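Local atomic coordinates of protein GLB-12 (Caenorhabditis elegans, PDB entry 4BJA), a protein that binds heme b and, as a globin, probably binds oxygen, the heme iron being held between two axial histidines. Residues L30-K35 / T189-K194; V148-I153 / T198-M203. The protein carries 1 engineered substitution. All blocks are in the same frame, centred on the assembly; numbering follows the deposited sequence.

Interaction 1 (L30-K35 / T189-K194); sequences LALNKK and TDVWKK
The loop that leads into the A helix (34-46) of this globin packs on the long H helix (185-214), where Ala31 and Leu32 meet Lys194 and Val191. The main polar link is a hydrogen bond from Lys194 NZ to the backbone oxygen, Ala31 O, 2.8 Å long. The ammonium approaches the carbonyl almost head on, with a C=O...N angle of 166°. Lys194 gets there by a bend in its aliphatic chain (chi3 -53°), which directs CE and NZ toward Ala31 O. The same bend brings Lys194 CE to 3.2 Å from Ala31 O. The ammonium also forms a salt bridge with Asp36, in the first turn of helix 34-46, so one lysine holds both a main-chain carbonyl before the A helix and a carboxylate at its start. The negative partner probably helps to keep this lysine charged.

Beside the polar link lies an apolar patch. Leu32 has CG anti to its carbonyl carbon (chi1 -61°), and from there its CD2 methyl reaches the H helix, 4.1 Å from Val191 CG1. The two branched side chains meet at a slant. The same methyl lies 4.2 Å from Lys194 CB, so the root of the lysine serves as an apolar surface while its tip is polar. Just after Leu32, Asn33 takes the N-cap position, its OD1 accepting a hydrogen bond from the backbone N of Asp36.

Around this contact, Val191 also packs on Leu40 of helix 34-46, while the Trp192 side chain packs between helices 34-46, 87-108 and 144-160. Ala31 touches Leu30 of the second subunit, so the loop also takes part in the contact with that subunit.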
ATOM      1  N   LEU A  30      -8.131   2.282   0.758  1.00 21.64           N
ATOM      2  CA  LEU A  30      -7.545   3.613   0.954  1.00 21.90           C
ATOM      3  C   LEU A  30      -7.347   4.428  -0.321  1.00 22.41           C
ATOM      4  O   LEU A  30      -7.579   5.647  -0.346  1.00 23.46           O
ATOM      5  CB  LEU A  30      -6.212   3.476   1.697  1.00 22.42           C
ATOM      6  CG  LEU A  30      -6.314   2.738   3.037  1.00 20.78           C
ATOM      7  CD1 LEU A  30      -4.927   2.696   3.658  1.00 24.05           C
ATOM      8  CD2 LEU A  30      -7.336   3.380   3.992  1.00 24.78           C
ATOM      9  N   ALA A  31      -6.967   3.742  -1.394  1.00 22.64           N
ATOM     10  CA  ALA A  31      -6.692   4.405  -2.684  1.00 22.62           C
ATOM     11  C   ALA A  31      -7.943   4.606  -3.508  1.00 22.94           C
ATOM     12  O   ALA A  31      -7.950   5.448  -4.437  1.00 24.65           O
ATOM     13  CB  ALA A  31      -5.650   3.584  -3.469  1.00 22.84           C
ATOM     14  N   LEU A  32      -8.982   3.827  -3.218  1.00 22.57           N
ATOM     15  CA  LEU A  32     -10.189   3.825  -4.034  1.00 21.72           C
ATOM     16  C   LEU A  32     -11.299   4.035  -3.044  1.00 24.20           C
ATOM     17  O   LEU A  32     -11.188   3.568  -1.917  1.00 28.89           O
ATOM     18  CB  LEU A  32     -10.333   2.464  -4.712  1.00 19.92           C
ATOM     19  CG  LEU A  32      -9.162   2.132  -5.653  1.00 18.35           C
ATOM     20  CD1 LEU A  32      -9.209   0.610  -5.947  1.00 19.45           C
ATOM     21  CD2 LEU A  32      -9.213   3.041  -6.938  1.00 16.80           C
ATOM     22  N   ASN A  33     -12.263   4.847  -3.403  1.00 21.96           N
ATOM     23  CA  ASN A  33     -13.457   4.956  -2.608  1.00 23.60           C
ATOM     24  C   ASN A  33     -14.571   4.170  -3.298  1.00 23.17           C
ATOM     25  O   ASN A  33     -14.337   3.482  -4.315  1.00 21.81           O
ATOM     26  CB  ASN A  33     -13.763   6.451  -2.355  1.00 24.58           C
ATOM     27  CG  ASN A  33     -14.131   7.228  -3.620  1.00 27.32           C
ATOM     28  OD1 ASN A  33     -14.556   6.671  -4.642  1.00 28.08           O
ATOM     29  ND2 ASN A  33     -14.006   8.547  -3.536  1.00 30.53           N
ATOM     30  N   LYS A  34     -15.771   4.173  -2.727  1.00 24.24           N
ATOM     31  CA  LYS A  34     -16.850   3.402  -3.309  1.00 25.45           C
ATOM     32  C   LYS A  34     -17.169   3.794  -4.758  1.00 25.47           C
ATOM     33  O   LYS A  34     -17.340   2.918  -5.637  1.00 25.77           O
ATOM     34  CB  LYS A  34     -18.099   3.530  -2.401  1.00 26.35           C
ATOM     35  CG  LYS A  34     -19.373   3.333  -3.144  1.00 30.67           C
ATOM     36  CD  LYS A  34     -19.524   1.896  -3.434  1.00 35.03           C
ATOM     37  CE  LYS A  34     -20.956   1.456  -3.678  1.00 35.71           C
ATOM     38  NZ  LYS A  34     -20.915  -0.037  -3.596  1.00 37.62           N
ATOM     39  N   LYS A  35     -17.255   5.088  -5.019  1.00 25.02           N
ATOM     40  CA  LYS A  35     -17.531   5.566  -6.377  1.00 26.17           C
ATOM     41  C   LYS A  35     -16.438   5.140  -7.372  1.00 23.93           C
ATOM     42  O   LYS A  35     -16.740   4.760  -8.521  1.00 24.54           O
ATOM     43  CB  LYS A  35     -17.678   7.086  -6.395  1.00 27.29           C
ATOM     44  CG  LYS A  35     -18.937   7.554  -5.626  1.00 32.71           C
ATOM     45  CD  LYS A  35     -19.819   8.502  -6.434  1.00 39.63           C
ATOM     46  CE  LYS A  35     -21.267   8.475  -5.912  1.00 43.33           C
ATOM     47  NZ  LYS A  35     -21.314   8.626  -4.419  1.00 46.56           N
ATOM     48  N   THR A 189      -9.186   7.480 -16.238  1.00 19.32           N
ATOM     49  CA  THR A 189      -7.733   7.305 -16.285  1.00 20.00           C
ATOM     50  C   THR A 189      -7.101   7.300 -14.875  1.00 19.54           C
ATOM     51  O   THR A 189      -6.310   6.408 -14.555  1.00 19.82           O
ATOM     52  CB  THR A 189      -7.102   8.425 -17.174  1.00 19.72           C
ATOM     53  OG1 THR A 189      -7.621   8.352 -18.512  1.00 23.10           O
ATOM     54  CG2 THR A 189      -5.593   8.336 -17.228  1.00 21.63           C
ATOM     55  N   ASP A 190      -7.477   8.282 -14.033  1.00 20.54           N
ATOM     56  CA  ASP A 190      -6.885   8.398 -12.714  0.50 20.96           C
ATOM     57  C   ASP A 190      -7.271   7.182 -11.842  1.00 19.96           C
ATOM     58  O   ASP A 190      -6.420   6.630 -11.147  1.00 19.47           O
ATOM     59  CB  ASP A 190      -7.280   9.737 -12.046  0.50 22.66           C
ATOM     60  CG  ASP A 190      -6.820  10.986 -12.844  0.50 26.63           C
ATOM     61  OD1 ASP A 190      -6.105  10.898 -13.862  0.50 29.00           O
ATOM     62  OD2 ASP A 190      -7.226  12.105 -12.448  0.50 29.89           O
ATOM     63  N   VAL A 191      -8.529   6.747 -11.909  1.00 18.95           N
ATOM     64  CA  VAL A 191      -8.968   5.619 -11.103  1.00 18.60           C
ATOM     65  C   VAL A 191      -8.257   4.328 -11.513  1.00 17.39           C
ATOM     66  O   VAL A 191      -7.799   3.560 -10.645  1.00 16.50           O
ATOM     67  CB  VAL A 191     -10.510   5.439 -11.132  1.00 18.83           C
ATOM     68  CG1 VAL A 191     -10.883   4.168 -10.457  1.00 18.95           C
ATOM     69  CG2 VAL A 191     -11.189   6.623 -10.425  1.00 20.51           C
ATOM     70  N   TRP A 192      -8.159   4.088 -12.827  1.00 16.40           N
ATOM     71  CA  TRP A 192      -7.515   2.875 -13.286  1.00 16.25           C
ATOM     72  C   TRP A 192      -6.034   2.916 -12.955  1.00 15.97           C
ATOM     73  O   TRP A 192      -5.430   1.890 -12.628  1.00 16.03           O
ATOM     74  CB  TRP A 192      -7.792   2.639 -14.811  1.00 15.53           C
ATOM     75  CG  TRP A 192      -9.042   1.863 -14.977  1.00 16.26           C
ATOM     76  CD1 TRP A 192     -10.304   2.363 -15.150  1.00 17.39           C
ATOM     77  CD2 TRP A 192      -9.177   0.444 -14.911  1.00 16.97           C
ATOM     78  NE1 TRP A 192     -11.217   1.336 -15.219  1.00 17.98           N
ATOM     79  CE2 TRP A 192     -10.548   0.142 -15.086  1.00 16.54           C
ATOM     80  CE3 TRP A 192      -8.266  -0.609 -14.760  1.00 15.79           C
ATOM     81  CZ2 TRP A 192     -11.026  -1.180 -15.095  1.00 16.84           C
ATOM     82  CZ3 TRP A 192      -8.742  -1.914 -14.779  1.00 17.30           C
ATOM     83  CH2 TRP A 192     -10.114  -2.188 -14.926  1.00 16.80           C
ATOM     84  N   LYS A 193      -5.415   4.090 -13.039  1.00 16.92           N
ATOM     85  CA  LYS A 193      -4.003   4.171 -12.607  1.00 16.97           C
ATOM     86  C   LYS A 193      -3.841   3.853 -11.117  1.00 16.28           C
ATOM     87  O   LYS A 193      -2.928   3.131 -10.757  1.00 16.44           O
ATOM     88  CB  LYS A 193      -3.348   5.498 -12.973  1.00 17.10           C
ATOM     89  CG  LYS A 193      -3.107   5.598 -14.491  1.00 18.14           C
ATOM     90  CD  LYS A 193      -2.431   6.924 -14.846  1.00 22.36           C
ATOM     91  CE  LYS A 193      -2.196   7.045 -16.349  1.00 21.91           C
ATOM     92  NZ  LYS A 193      -1.732   8.462 -16.733  1.00 25.91           N
ATOM     93  N   LYS A 194      -4.715   4.412 -10.260  1.00 16.28           N
ATOM     94  CA  LYS A 194      -4.600   4.091  -8.819  1.00 15.35           C
ATOM     95  C   LYS A 194      -4.791   2.611  -8.566  1.00 15.63           C
ATOM     96  O   LYS A 194      -4.030   2.003  -7.809  1.00 16.02           O
ATOM     97  CB  LYS A 194      -5.593   4.890  -7.996  1.00 16.77           C
ATOM     98  CG  LYS A 194      -5.204   6.363  -7.954  1.00 21.71           C
ATOM     99  CD  LYS A 194      -6.137   7.130  -6.968  1.00 25.66           C
ATOM    100  CE  LYS A 194      -7.637   6.937  -7.240  1.00 28.64           C
ATOM    101  NZ  LYS A 194      -8.523   7.593  -6.170  1.00 32.76           N
TER

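Interaction 2 (V148-I153 / T198-M203); sequences VINVFI and TVISQM. With HEM (protoporphyrin IX containing Fe), chain B.
Ile149 of the G helix and Ile200 of the H helix lie alongside each other, running in opposite senses, beside a heme vinyl group. At the root of the side chain, Ile149 CB lies 3.6 Å from Ile200 CG1. The CG2 branch, anti to its own backbone N, runs along the neighbouring isoleucine and comes within 3.6 Å of Ile200 CD1. The other branch faces the cofactor: Ile149 CG1 is 3.8 Å from the terminal vinyl carbon, HEM CBB. With chi2 at -74° the tip, Ile149 CD1, swings away from Ile200 and lies 4.3 Å from both vinyl carbons, HEM CAB and HEM CBB. An alanine at Ile149 would remove both branches and would probably open a gap beside Ile200 CD1, with the vinyl group more free to turn.

The vinyl has a second neighbour on the same helix. Val148 CB is 3.5 Å from HEM CBB, while its CG2 meets the methyl HEM CMC at 3.6 Å. From the H helix, Met203 CE lies over the face of pyrrole B, 3.6 Å from HEM C3B, in one of two modelled conformers; the other may differ, so this contact is less certain. Asn150 OD1 comes up to Ile200 CD1, the two side chains crossing at about a right angle.

No hydrogen bond joins the two segments. The G and H helices meet here through the aliphatic branches of two isoleucines, and this apolar wall fits the vinyl-bearing edge of the porphyrin by shape, while the iron is bound by His92 and His127.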
ATOM      1  N   VAL A 148       4.607  -5.610 -16.737  1.00 15.39           N
ATOM      2  CA  VAL A 148       3.381  -6.096 -17.371  1.00 15.56           C
ATOM      3  C   VAL A 148       2.261  -5.096 -17.176  1.00 14.46           C
ATOM      4  O   VAL A 148       1.530  -4.716 -18.135  1.00 14.63           O
ATOM      5  CB  VAL A 148       2.989  -7.478 -16.770  1.00 14.66           C
ATOM      6  CG1 VAL A 148       1.588  -7.884 -17.188  1.00 15.40           C
ATOM      7  CG2 VAL A 148       4.015  -8.573 -17.249  1.00 16.82           C
ATOM      8  N   ILE A 149       2.041  -4.697 -15.915  1.00 15.14           N
ATOM      9  CA  ILE A 149       0.892  -3.821 -15.640  1.00 14.48           C
ATOM     10  C   ILE A 149       1.079  -2.456 -16.276  1.00 14.50           C
ATOM     11  O   ILE A 149       0.117  -1.869 -16.720  1.00 14.01           O
ATOM     12  CB  ILE A 149       0.570  -3.727 -14.148  1.00 14.16           C
ATOM     13  CG1 ILE A 149       0.097  -5.102 -13.725  1.00 17.24           C
ATOM     14  CG2 ILE A 149      -0.491  -2.615 -13.905  1.00 15.06           C
ATOM     15  CD1 ILE A 149      -1.276  -5.435 -14.196  1.00 20.60           C
ATOM     16  N   ASN A 150       2.329  -1.994 -16.405  1.00 15.20           N
ATOM     17  CA  ASN A 150       2.525  -0.709 -17.098  1.00 14.50           C
ATOM     18  C   ASN A 150       2.054  -0.745 -18.554  1.00 15.02           C
ATOM     19  O   ASN A 150       1.565   0.270 -19.075  1.00 15.39           O
ATOM     20  CB  ASN A 150       3.989  -0.294 -17.030  1.00 15.21           C
ATOM     21  CG  ASN A 150       4.327   0.350 -15.747  1.00 15.58           C
ATOM     22  OD1 ASN A 150       3.430   0.637 -14.943  1.00 18.75           O
ATOM     23  ND2 ASN A 150       5.606   0.656 -15.545  1.00 17.50           N
ATOM     24  N   VAL A 151       2.185  -1.905 -19.219  1.00 14.14           N
ATOM     25  CA  VAL A 151       1.661  -1.986 -20.586  1.00 14.94           C
ATOM     26  C   VAL A 151       0.141  -1.915 -20.558  1.00 15.34           C
ATOM     27  O   VAL A 151      -0.477  -1.281 -21.438  1.00 15.93           O
ATOM     28  CB  VAL A 151       2.218  -3.201 -21.367  1.00 14.23           C
ATOM     29  CG1 VAL A 151       1.678  -3.179 -22.860  1.00 15.61           C
ATOM     30  CG2 VAL A 151       3.762  -3.171 -21.340  1.00 15.90           C
ATOM     31  N   PHE A 152      -0.477  -2.548 -19.534  1.00 15.10           N
ATOM     32  CA  PHE A 152      -1.898  -2.354 -19.358  1.00 16.17           C
ATOM     33  C   PHE A 152      -2.294  -0.904 -19.113  1.00 15.76           C
ATOM     34  O   PHE A 152      -3.283  -0.436 -19.662  1.00 15.60           O
ATOM     35  CB  PHE A 152      -2.427  -3.295 -18.276  1.00 15.97           C
ATOM     36  CG  PHE A 152      -2.622  -4.680 -18.797  1.00 16.24           C
ATOM     37  CD1 PHE A 152      -3.854  -5.043 -19.409  1.00 15.83           C
ATOM     38  CD2 PHE A 152      -1.567  -5.591 -18.744  1.00 15.27           C
ATOM     39  CE1 PHE A 152      -4.019  -6.333 -19.931  1.00 17.90           C
ATOM     40  CE2 PHE A 152      -1.705  -6.903 -19.279  1.00 16.18           C
ATOM     41  CZ  PHE A 152      -2.939  -7.262 -19.873  1.00 17.58           C
ATOM     42  N   ILE A 153      -1.526  -0.199 -18.295  1.00 14.87           N
ATOM     43  CA  ILE A 153      -1.809   1.225 -18.069  1.00 15.85           C
ATOM     44  C   ILE A 153      -1.794   2.001 -19.403  1.00 16.08           C
ATOM     45  O   ILE A 153      -2.682   2.853 -19.671  1.00 17.84           O
ATOM     46  CB  ILE A 153      -0.808   1.802 -17.060  1.00 14.75           C
ATOM     47  CG1 ILE A 153      -1.132   1.248 -15.650  1.00 15.79           C
ATOM     48  CG2 ILE A 153      -0.889   3.349 -17.041  1.00 16.51           C
ATOM     49  CD1 ILE A 153      -0.075   1.507 -14.599  1.00 17.94           C
ATOM     50  N   THR A 198      -1.873  -0.060  -7.414  1.00 14.21           N
ATOM     51  CA  THR A 198      -2.061  -0.794  -6.160  1.00 14.45           C
ATOM     52  C   THR A 198      -1.924  -2.307  -6.412  1.00 15.06           C
ATOM     53  O   THR A 198      -1.376  -3.014  -5.570  1.00 15.89           O
ATOM     54  CB  THR A 198      -3.427  -0.457  -5.509  1.00 15.12           C
ATOM     55  OG1 THR A 198      -3.469   0.968  -5.299  1.00 16.54           O
ATOM     56  CG2 THR A 198      -3.584  -1.154  -4.175  1.00 15.56           C
ATOM     57  N   VAL A 199      -2.398  -2.799  -7.571  1.00 14.55           N
ATOM     58  CA  VAL A 199      -2.162  -4.197  -7.879  1.00 14.54           C
ATOM     59  C   VAL A 199      -0.652  -4.476  -7.975  1.00 14.79           C
ATOM     60  O   VAL A 199      -0.134  -5.433  -7.388  1.00 15.38           O
ATOM     61  CB  VAL A 199      -2.886  -4.608  -9.176  1.00 13.45           C
ATOM     62  CG1 VAL A 199      -2.441  -6.012  -9.590  1.00 16.42           C
ATOM     63  CG2 VAL A 199      -4.455  -4.525  -8.934  1.00 15.35           C
ATOM     64  N   ILE A 200       0.078  -3.595  -8.653  1.00 14.18           N
ATOM     65  CA  ILE A 200       1.542  -3.773  -8.726  1.00 14.77           C
ATOM     66  C   ILE A 200       2.168  -3.794  -7.335  1.00 15.31           C
ATOM     67  O   ILE A 200       2.950  -4.678  -7.020  1.00 15.65           O
ATOM     68  CB  ILE A 200       2.212  -2.634  -9.502  1.00 14.93           C
ATOM     69  CG1 ILE A 200       1.787  -2.696 -10.967  1.00 14.40           C
ATOM     70  CG2 ILE A 200       3.765  -2.805  -9.423  1.00 15.84           C
ATOM     71  CD1 ILE A 200       2.161  -1.404 -11.788  1.00 14.85           C
ATOM     72  N   SER A 201       1.828  -2.816  -6.492  1.00 15.15           N
ATOM     73  CA  SER A 201       2.511  -2.742  -5.199  1.00 16.35           C
ATOM     74  C   SER A 201       2.203  -3.987  -4.342  1.00 16.38           C
ATOM     75  O   SER A 201       3.111  -4.521  -3.700  1.00 17.43           O
ATOM     76  CB  SER A 201       2.154  -1.473  -4.474  1.00 18.38           C
ATOM     77  OG  SER A 201       0.834  -1.544  -4.043  1.00 20.44           O
ATOM     78  N   GLN A 202       0.946  -4.455  -4.352  1.00 15.13           N
ATOM     79  CA  GLN A 202       0.602  -5.586  -3.477  1.00 16.64           C
ATOM     80  C   GLN A 202       1.126  -6.908  -4.009  1.00 17.91           C
ATOM     81  O   GLN A 202       1.539  -7.776  -3.219  1.00 18.79           O
ATOM     82  CB  GLN A 202      -0.909  -5.623  -3.251  1.00 15.91           C
ATOM     83  CG  GLN A 202      -1.350  -4.352  -2.520  1.00 16.92           C
ATOM     84  CD  GLN A 202      -0.560  -4.167  -1.220  1.00 20.41           C
ATOM     85  OE1 GLN A 202      -0.692  -4.964  -0.299  1.00 21.78           O
ATOM     86  NE2 GLN A 202       0.319  -3.144  -1.171  1.00 22.74           N
ATOM     87  N   MET A 203       1.171  -7.059  -5.341  1.00 18.00           N
ATOM     88  CA  MET A 203       1.803  -8.271  -5.857  0.50 17.64           C
ATOM     89  C   MET A 203       3.291  -8.233  -5.616  1.00 18.32           C
ATOM     90  O   MET A 203       3.868  -9.252  -5.250  1.00 19.07           O
ATOM     91  CB  MET A 203       1.498  -8.485  -7.324  0.50 17.79           C
ATOM     92  CG  MET A 203       0.059  -8.851  -7.547  0.50 16.60           C
ATOM     93  SD  MET A 203      -0.222  -9.009  -9.299  0.50 16.67           S
ATOM     94  CE  MET A 203       0.561 -10.577  -9.599  0.50 17.43           C
TER
HETATM   95  CHA HEM B 300       0.071 -17.829 -13.157  1.00 22.43           C
HETATM   96  CHB HEM B 300      -1.836 -13.390 -12.834  1.00 19.73           C
HETATM   97  CHC HEM B 300       2.425 -11.472 -13.962  1.00 21.99           C
HETATM   98  CHD HEM B 300       4.081 -15.861 -15.051  1.00 24.43           C
HETATM   99  C1A HEM B 300      -0.773 -16.798 -12.923  1.00 21.29           C
HETATM  100  C2A HEM B 300      -2.118 -16.919 -12.388  1.00 23.13           C
HETATM  101  C3A HEM B 300      -2.618 -15.673 -12.314  1.00 21.16           C
HETATM  102  C4A HEM B 300      -1.619 -14.747 -12.801  1.00 20.31           C
HETATM  103  CMA HEM B 300      -4.021 -15.218 -11.828  1.00 22.28           C
HETATM  104  CAA HEM B 300      -2.789 -18.269 -11.972  1.00 25.64           C
HETATM  105  CBA HEM B 300      -3.119 -18.287 -10.471  1.00 31.78           C
HETATM  106  CGA HEM B 300      -1.853 -18.173  -9.744  1.00 34.81           C
HETATM  107  O1A HEM B 300      -0.899 -18.929 -10.080  1.00 36.50           O
HETATM  108  O2A HEM B 300      -1.811 -17.277  -8.861  1.00 38.51           O
HETATM  109  C1B HEM B 300      -0.810 -12.520 -13.054  1.00 19.89           C
HETATM  110  C2B HEM B 300      -0.887 -11.079 -12.850  1.00 19.75           C
HETATM  111  C3B HEM B 300       0.272 -10.564 -13.149  1.00 20.68           C
HETATM  112  C4B HEM B 300       1.135 -11.638 -13.570  1.00 20.62           C
HETATM  113  CMB HEM B 300      -2.128 -10.325 -12.343  1.00 23.26           C
HETATM  114  CAB HEM B 300       0.616  -9.056 -13.025  1.00 25.72           C
HETATM  115  CBB HEM B 300       1.616  -8.566 -13.716  1.00 30.67           C
HETATM  116  C1C HEM B 300       3.241 -12.484 -14.337  1.00 21.34           C
HETATM  117  C2C HEM B 300       4.600 -12.331 -14.794  1.00 24.51           C
HETATM  118  C3C HEM B 300       5.065 -13.533 -15.086  1.00 23.82           C
HETATM  119  C4C HEM B 300       4.011 -14.498 -14.863  1.00 24.39           C
HETATM  120  CMC HEM B 300       5.354 -10.982 -14.870  1.00 27.10           C
HETATM  121  CAC HEM B 300       6.491 -13.813 -15.614  1.00 27.40           C
HETATM  122  CBC HEM B 300       6.994 -15.013 -15.381  1.00 30.12           C
HETATM  123  C1D HEM B 300       3.136 -16.766 -14.720  1.00 25.14           C
HETATM  124  C2D HEM B 300       3.176 -18.155 -15.066  1.00 26.50           C
HETATM  125  C3D HEM B 300       1.942 -18.757 -14.474  1.00 27.76           C
HETATM  126  C4D HEM B 300       1.264 -17.676 -13.816  1.00 24.34           C
HETATM  127  CMD HEM B 300       4.248 -18.917 -15.879  1.00 29.49           C
HETATM  128  CAD HEM B 300       1.479 -20.222 -14.580  1.00 29.10           C
HETATM  129  CBD HEM B 300       0.385 -20.254 -15.660  1.00 31.51           C
HETATM  130  CGD HEM B 300       0.868 -19.993 -17.084  1.00 31.90           C
HETATM  131  O1D HEM B 300       2.059 -20.181 -17.412  1.00 33.55           O
HETATM  132  O2D HEM B 300       0.024 -19.611 -17.906  1.00 33.39           O
HETATM  133  NA  HEM B 300      -0.492 -15.451 -13.182  1.00 19.89           N
HETATM  134  NB  HEM B 300       0.463 -12.854 -13.506  1.00 20.61           N
HETATM  135  NC  HEM B 300       2.926 -13.825 -14.397  1.00 22.78           N
HETATM  136  ND  HEM B 300       1.974 -16.510 -13.983  1.00 24.15           N
HETATM  137 FE   HEM B 300       1.198 -14.682 -13.779  1.00 19.74          FE

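Overall arrangement
The centres of the two contacts lie 14 Å apart, and both draw on helix 185-214, the H helix. Along the chain their segments alternate: 30-35, 148-153, 189-194, then 198-203. The H helix thus receives the loop before helix 34-46 on residues 189-194 and packs on helix 144-160 through residues 198-203, linking that early part of the chain to the heme pocket. The two contacts also touch directly, Ala31 CB packing on Thr198 OG1 at 3.9 Å and Lys193 CE on Ile153 CG2 at 4.0 Å. Interaction 1 is partly polar and remote from the heme, whereas interaction 2 is apolar and borders it. Both reach the second subunit.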